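Local coordinates for SLT domain-containing protein (PDB 6TAB) that is a lysozyme-like peptidoglycan hydrolase of altered substrate specificity that facilitates exit of the predatory bacterium from its prey cell, at residues 168-173 with 195-200; 136-141 with 241-246. All coordinates share one frame; numbering follows the deposited sequence.

Contact 1: residues 168-173 with 195-200; sequences GLLQIS and QNLSCG
Leu-169, Leu-170 and Ile-172 lay their methyl ends on helix 193-211, where Leu-197, Cys-199 and Gly-200 receive them. CD1 of Leu-169 lies 4.0 Å from CG of Leu-197, while CD1 of Leu-170 comes to 3.8 Å from CA of Gly-200, possible because glycine has no side chain. CD1 of Ile-172 packs 3.9 Å from CB of Cys-199, which is disulfide-bonded to Cys-182. In this lysozyme-like SLT domain the three belong to the loop after strand 163-167. Gly-168 to Gln-171 form a type I turn, and Gln-171 and Ile-172, both opposite Arg-167, make a G1 beta bulge. The polar edge is made by the turn's backbone. Asn-196 reaches across with CG anti to its backbone N (chi1 -164°), and OD1 accepts from N of Leu-170 at 2.9 Å, the donor tilted 28° from the carbonyl plane. Its ND2 donates to the carbonyls of Arg-167 and Leu-190; an amide, accepting and donating at once, suits this buried place. Gln-171 closes the turn twice, since Gly-168 O takes both its backbone N-H and, nearly straight (178°) at 3.0 Å, its NE2, which also donates to Met-150 O.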
loop_
_atom_site.group_PDB
_atom_site.type_symbol
_atom_site.label_atom_id
_atom_site.label_comp_id
_atom_site.label_asym_id
_atom_site.label_seq_id
_atom_site.Cartn_x
_atom_site.Cartn_y
_atom_site.Cartn_z
ATOM N N GLY A 168 11.181 -4.182 -5.598
ATOM C CA GLY A 168 9.895 -4.309 -6.300
ATOM C C GLY A 168 8.965 -3.103 -6.153
ATOM O O GLY A 168 9.359 -2.007 -5.718
ATOM N N LEU A 169 7.700 -3.339 -6.514
ATOM C CA LEU A 169 6.719 -2.256 -6.716
ATOM C C LEU A 169 6.572 -1.368 -5.464
ATOM O O LEU A 169 6.458 -0.125 -5.580
ATOM C CB LEU A 169 5.362 -2.826 -7.144
ATOM C CG LEU A 169 5.285 -3.450 -8.534
ATOM C CD1 LEU A 169 3.870 -3.953 -8.773
ATOM C CD2 LEU A 169 5.739 -2.472 -9.622
ATOM N N LEU A 170 6.464 -1.999 -4.271
ATOM C CA LEU A 170 6.231 -1.284 -2.985
ATOM C C LEU A 170 7.508 -1.199 -2.115
ATOM O O LEU A 170 7.448 -0.775 -0.959
ATOM C CB LEU A 170 5.080 -1.981 -2.231
ATOM C CG LEU A 170 3.686 -1.802 -2.839
ATOM C CD1 LEU A 170 2.696 -2.776 -2.220
ATOM C CD2 LEU A 170 3.207 -0.365 -2.701
ATOM N N GLN A 171 8.667 -1.574 -2.674
ATOM C CA GLN A 171 9.958 -1.416 -1.978
ATOM C C GLN A 171 9.897 -2.121 -0.593
ATOM O O GLN A 171 10.190 -1.542 0.461
ATOM C CB GLN A 171 10.399 0.052 -1.948
ATOM C CG GLN A 171 10.794 0.550 -3.360
ATOM C CD GLN A 171 12.096 -0.064 -3.835
ATOM O OE1 GLN A 171 13.184 0.355 -3.417
ATOM N NE2 GLN A 171 12.011 -1.072 -4.697
ATOM N N ILE A 172 9.563 -3.415 -0.649
ATOM C CA ILE A 172 9.505 -4.324 0.507
ATOM C C ILE A 172 10.832 -5.075 0.567
ATOM O O ILE A 172 11.475 -5.309 -0.459
ATOM C CB ILE A 172 8.282 -5.265 0.399
ATOM C CG1 ILE A 172 6.976 -4.430 0.448
ATOM C CG2 ILE A 172 8.301 -6.380 1.458
ATOM C CD1 ILE A 172 5.718 -5.181 0.034
ATOM N N SER A 173 11.253 -5.465 1.770
ATOM C CA SER A 173 12.468 -6.258 1.974
ATOM C C SER A 173 12.141 -7.663 2.509
ATOM O O SER A 173 11.072 -7.885 3.102
ATOM C CB SER A 173 13.481 -5.525 2.864
ATOM O OG SER A 173 12.877 -4.942 4.001
ATOM N N GLN A 195 3.168 -11.097 -6.182
ATOM C CA GLN A 195 3.581 -11.428 -4.788
ATOM C C GLN A 195 3.865 -10.152 -3.989
ATOM O O GLN A 195 3.537 -10.067 -2.792
ATOM C CB GLN A 195 4.811 -12.342 -4.780
ATOM C CG GLN A 195 4.571 -13.743 -5.346
ATOM C CD GLN A 195 5.769 -14.647 -5.152
ATOM O OE1 GLN A 195 6.175 -14.947 -4.018
ATOM N NE2 GLN A 195 6.383 -15.074 -6.252
ATOM N N ASN A 196 4.477 -9.159 -4.629
ATOM C CA ASN A 196 4.783 -7.876 -3.982
ATOM C C ASN A 196 3.488 -7.178 -3.531
ATOM O O ASN A 196 3.393 -6.695 -2.365
ATOM C CB ASN A 196 5.676 -7.042 -4.901
ATOM C CG ASN A 196 6.370 -5.872 -4.242
ATOM O OD1 ASN A 196 5.742 -4.827 -4.025
ATOM N ND2 ASN A 196 7.662 -6.032 -3.942
ATOM N N LEU A 197 2.504 -7.081 -4.439
ATOM C CA LEU A 197 1.227 -6.413 -4.114
ATOM C C LEU A 197 0.482 -7.181 -2.998
ATOM O O LEU A 197 -0.113 -6.550 -2.084
ATOM C CB LEU A 197 0.368 -6.239 -5.368
ATOM C CG LEU A 197 0.909 -5.230 -6.378
ATOM C CD1 LEU A 197 0.152 -5.356 -7.701
ATOM C CD2 LEU A 197 0.865 -3.794 -5.856
ATOM N N SER A 198 0.484 -8.518 -3.044
ATOM C CA SER A 198 -0.165 -9.324 -1.967
ATOM C C SER A 198 0.498 -9.051 -0.604
ATOM O O SER A 198 -0.218 -8.936 0.435
ATOM C CB SER A 198 -0.164 -10.806 -2.268
ATOM O OG SER A 198 -1.125 -11.125 -3.275
ATOM N N CYS A 199 1.836 -8.938 -0.572
ATOM C CA CYS A 199 2.534 -8.581 0.681
ATOM C C CYS A 199 2.120 -7.195 1.179
ATOM O O CYS A 199 1.867 -7.012 2.404
ATOM C CB CYS A 199 4.054 -8.679 0.507
ATOM S SG CYS A 199 4.968 -8.617 2.090
ATOM N N GLY A 200 1.990 -6.205 0.280
ATOM C CA GLY A 200 1.501 -4.896 0.701
ATOM C C GLY A 200 0.132 -4.958 1.380
ATOM O O GLY A 200 -0.114 -4.259 2.382
#

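Contact 2: residues 136-141 with 241-246; sequences LSSMVR and KSIVSW
Ser-138 faces Ile-243 where the two helices come closest, and its small side chain meets both branches of the isoleucine: OG stands 3.7 Å from CG2 of Ile-243 and equally far from its CG1. On one flank CB of Ser-138 touches the indole edge of Trp-246, 3.9 Å from CE3 and near the ring plane. Arg-141, a turn further on, brings its aliphatic CG to the same rim, 4.4 Å from CH2 of Trp-246; a long methylene chain suits such a partly exposed border. On the other flank CD1 of Ile-243 lies loosely, 4.4 Å, beside CG of Met-139. The segments form a nearly antiparallel helix pair, at 157° with axes 10.0 Å apart, which packs helix 125-144 of this lysozyme-like fold against helix 238-248, close to the C-terminus. The polar link between them is a water that donates to Ser-138 OG at 3.0 Å and to the carbonyl O of Ile-243 at 2.9 Å. Ser-138 OG sits between its backbone N and carbonyl carbon (chi1 72°) and is also hydrogen-bonded to Val-135 O, which helps fix its rotation. Within its own helix, the carbonyl O of Ser-242 stands 3.2 Å over the plane of the Trp-246 ring, offset toward the rim. Further out, Phe-134 and Phe-142 of helix 125-144 touch Trp-246 and Ile-243 respectively.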
loop_
_atom_site.group_PDB
_atom_site.type_symbol
_atom_site.label_atom_id
_atom_site.label_comp_id
_atom_site.label_asym_id
_atom_site.label_seq_id
_atom_site.Cartn_x
_atom_site.Cartn_y
_atom_site.Cartn_z
ATOM N N LEU A 136 -3.084 1.863 -3.207
ATOM C CA LEU A 136 -1.882 1.057 -3.457
ATOM C C LEU A 136 -1.157 1.530 -4.730
ATOM O O LEU A 136 0.107 1.620 -4.739
ATOM C CB LEU A 136 -2.252 -0.434 -3.576
ATOM C CG LEU A 136 -2.467 -1.197 -2.288
ATOM C CD1 LEU A 136 -3.164 -2.524 -2.567
ATOM C CD2 LEU A 136 -1.137 -1.450 -1.560
ATOM N N SER A 137 -1.893 1.857 -5.815
ATOM C CA SER A 137 -1.264 2.310 -7.083
ATOM C C SER A 137 -0.542 3.647 -6.873
ATOM O O SER A 137 0.500 3.893 -7.529
ATOM C CB SER A 137 -2.253 2.329 -8.243
ATOM O OG SER A 137 -3.149 3.450 -8.216
ATOM N N SER A 138 -1.075 4.531 -6.006
ATOM C CA SER A 138 -0.430 5.809 -5.703
ATOM C C SER A 138 0.868 5.596 -4.909
ATOM O O SER A 138 1.864 6.335 -5.083
ATOM C CB SER A 138 -1.373 6.820 -5.061
ATOM O OG SER A 138 -1.704 6.514 -3.724
ATOM N N MET A 139 0.860 4.607 -3.995
ATOM C CA MET A 139 2.092 4.256 -3.255
ATOM C C MET A 139 3.160 3.698 -4.224
ATOM O O MET A 139 4.356 4.057 -4.122
ATOM C CB MET A 139 1.761 3.260 -2.135
ATOM C CG MET A 139 0.812 3.839 -1.072
ATOM S SD MET A 139 0.004 2.537 -0.047
ATOM C CE MET A 139 1.457 1.762 0.669
ATOM N N VAL A 140 2.745 2.815 -5.143
ATOM C CA VAL A 140 3.670 2.270 -6.181
ATOM C C VAL A 140 4.283 3.418 -7.008
ATOM O O VAL A 140 5.498 3.385 -7.294
ATOM C CB VAL A 140 2.943 1.226 -7.048
ATOM C CG1 VAL A 140 3.792 0.853 -8.271
ATOM C CG2 VAL A 140 2.543 -0.023 -6.240
ATOM N N ARG A 141 3.464 4.403 -7.394
ATOM C CA ARG A 141 3.962 5.539 -8.208
ATOM C C ARG A 141 5.201 6.149 -7.535
ATOM O O ARG A 141 6.209 6.408 -8.215
ATOM C CB ARG A 141 2.885 6.627 -8.383
ATOM C CG ARG A 141 3.364 7.991 -8.886
ATOM C CD ARG A 141 4.050 8.039 -10.227
ATOM N NE ARG A 141 4.539 9.405 -10.482
ATOM C CZ ARG A 141 5.737 9.871 -10.137
ATOM N NH1 ARG A 141 6.585 9.104 -9.460
ATOM N NH2 ARG A 141 6.071 11.109 -10.495
ATOM N N LYS A 241 2.008 14.581 -0.176
ATOM C CA LYS A 241 0.996 15.596 -0.562
ATOM C C LYS A 241 0.124 15.097 -1.727
ATOM O O LYS A 241 -1.099 15.322 -1.737
ATOM C CB LYS A 241 1.655 16.951 -0.871
ATOM C CG LYS A 241 2.234 17.677 0.347
ATOM C CD LYS A 241 2.791 19.068 0.092
ATOM C CE LYS A 241 3.870 19.094 -0.960
ATOM N NZ LYS A 241 4.412 20.463 -1.100
ATOM N N SER A 242 0.743 14.418 -2.702
ATOM C CA SER A 242 0.056 13.869 -3.853
ATOM C C SER A 242 -0.864 12.699 -3.488
ATOM O O SER A 242 -2.007 12.640 -3.938
ATOM C CB SER A 242 1.035 13.451 -4.948
ATOM O OG SER A 242 1.783 14.549 -5.464
ATOM N N ILE A 243 -0.378 11.767 -2.666
ATOM C CA ILE A 243 -1.210 10.629 -2.242
ATOM C C ILE A 243 -2.475 11.145 -1.538
ATOM O O ILE A 243 -3.604 10.681 -1.833
ATOM C CB ILE A 243 -0.395 9.643 -1.366
ATOM C CG1 ILE A 243 0.678 8.943 -2.213
ATOM C CG2 ILE A 243 -1.293 8.596 -0.696
ATOM C CD1 ILE A 243 1.717 8.165 -1.444
ATOM N N VAL A 244 -2.308 12.094 -0.594
ATOM C CA VAL A 244 -3.481 12.627 0.150
ATOM C C VAL A 244 -4.455 13.352 -0.808
ATOM O O VAL A 244 -5.659 13.163 -0.724
ATOM C CB VAL A 244 -3.042 13.585 1.279
ATOM C CG1 VAL A 244 -4.194 14.413 1.852
ATOM C CG2 VAL A 244 -2.345 12.828 2.385
ATOM N N SER A 245 -3.920 14.218 -1.714
ATOM C CA SER A 245 -4.743 14.996 -2.644
ATOM C C SER A 245 -5.542 14.070 -3.585
ATOM O O SER A 245 -6.765 14.233 -3.786
ATOM C CB SER A 245 -3.908 15.983 -3.440
ATOM O OG SER A 245 -4.741 16.822 -4.237
ATOM N N TRP A 246 -4.849 13.099 -4.189
ATOM C CA TRP A 246 -5.512 12.206 -5.151
ATOM C C TRP A 246 -6.603 11.381 -4.454
ATOM O O TRP A 246 -7.686 11.191 -5.005
ATOM C CB TRP A 246 -4.503 11.327 -5.878
ATOM C CG TRP A 246 -3.480 12.053 -6.719
ATOM C CD1 TRP A 246 -3.477 13.350 -7.129
ATOM C CD2 TRP A 246 -2.229 11.503 -7.166
ATOM N NE1 TRP A 246 -2.316 13.641 -7.821
ATOM C CE2 TRP A 246 -1.529 12.515 -7.860
ATOM C CE3 TRP A 246 -1.611 10.267 -6.973
ATOM C CZ2 TRP A 246 -0.268 12.296 -8.412
ATOM C CZ3 TRP A 246 -0.377 10.040 -7.544
ATOM C CH2 TRP A 246 0.281 11.044 -8.270
HETATM O O HOH W 1 -4.074 8.268 -3.379
#

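Overall arrangement
Helix 125-144 connects the two contacts, whose centres lie about 16 Å apart. It supplies residues 136-141 to contact 2 and presents another flank to contact 1, where CD2 of Leu-170 packs 3.6 Å from CG2 of Val-140 and CD1 of Leu-170 meets Leu-136. Along the chain, 136-141 comes first, both segments of contact 1 follow, and 241-246 comes last, so contact 2 brackets contact 1. Val-140 also touches Leu-197, and Leu-136 packs on Ile-201 and Leu-204, so helix 193-211 lies against helix 125-144 too. The lysozyme-like domain thus has a central helix flanked by the 168-173 loop, helix 193-211 and the late helix 238-248.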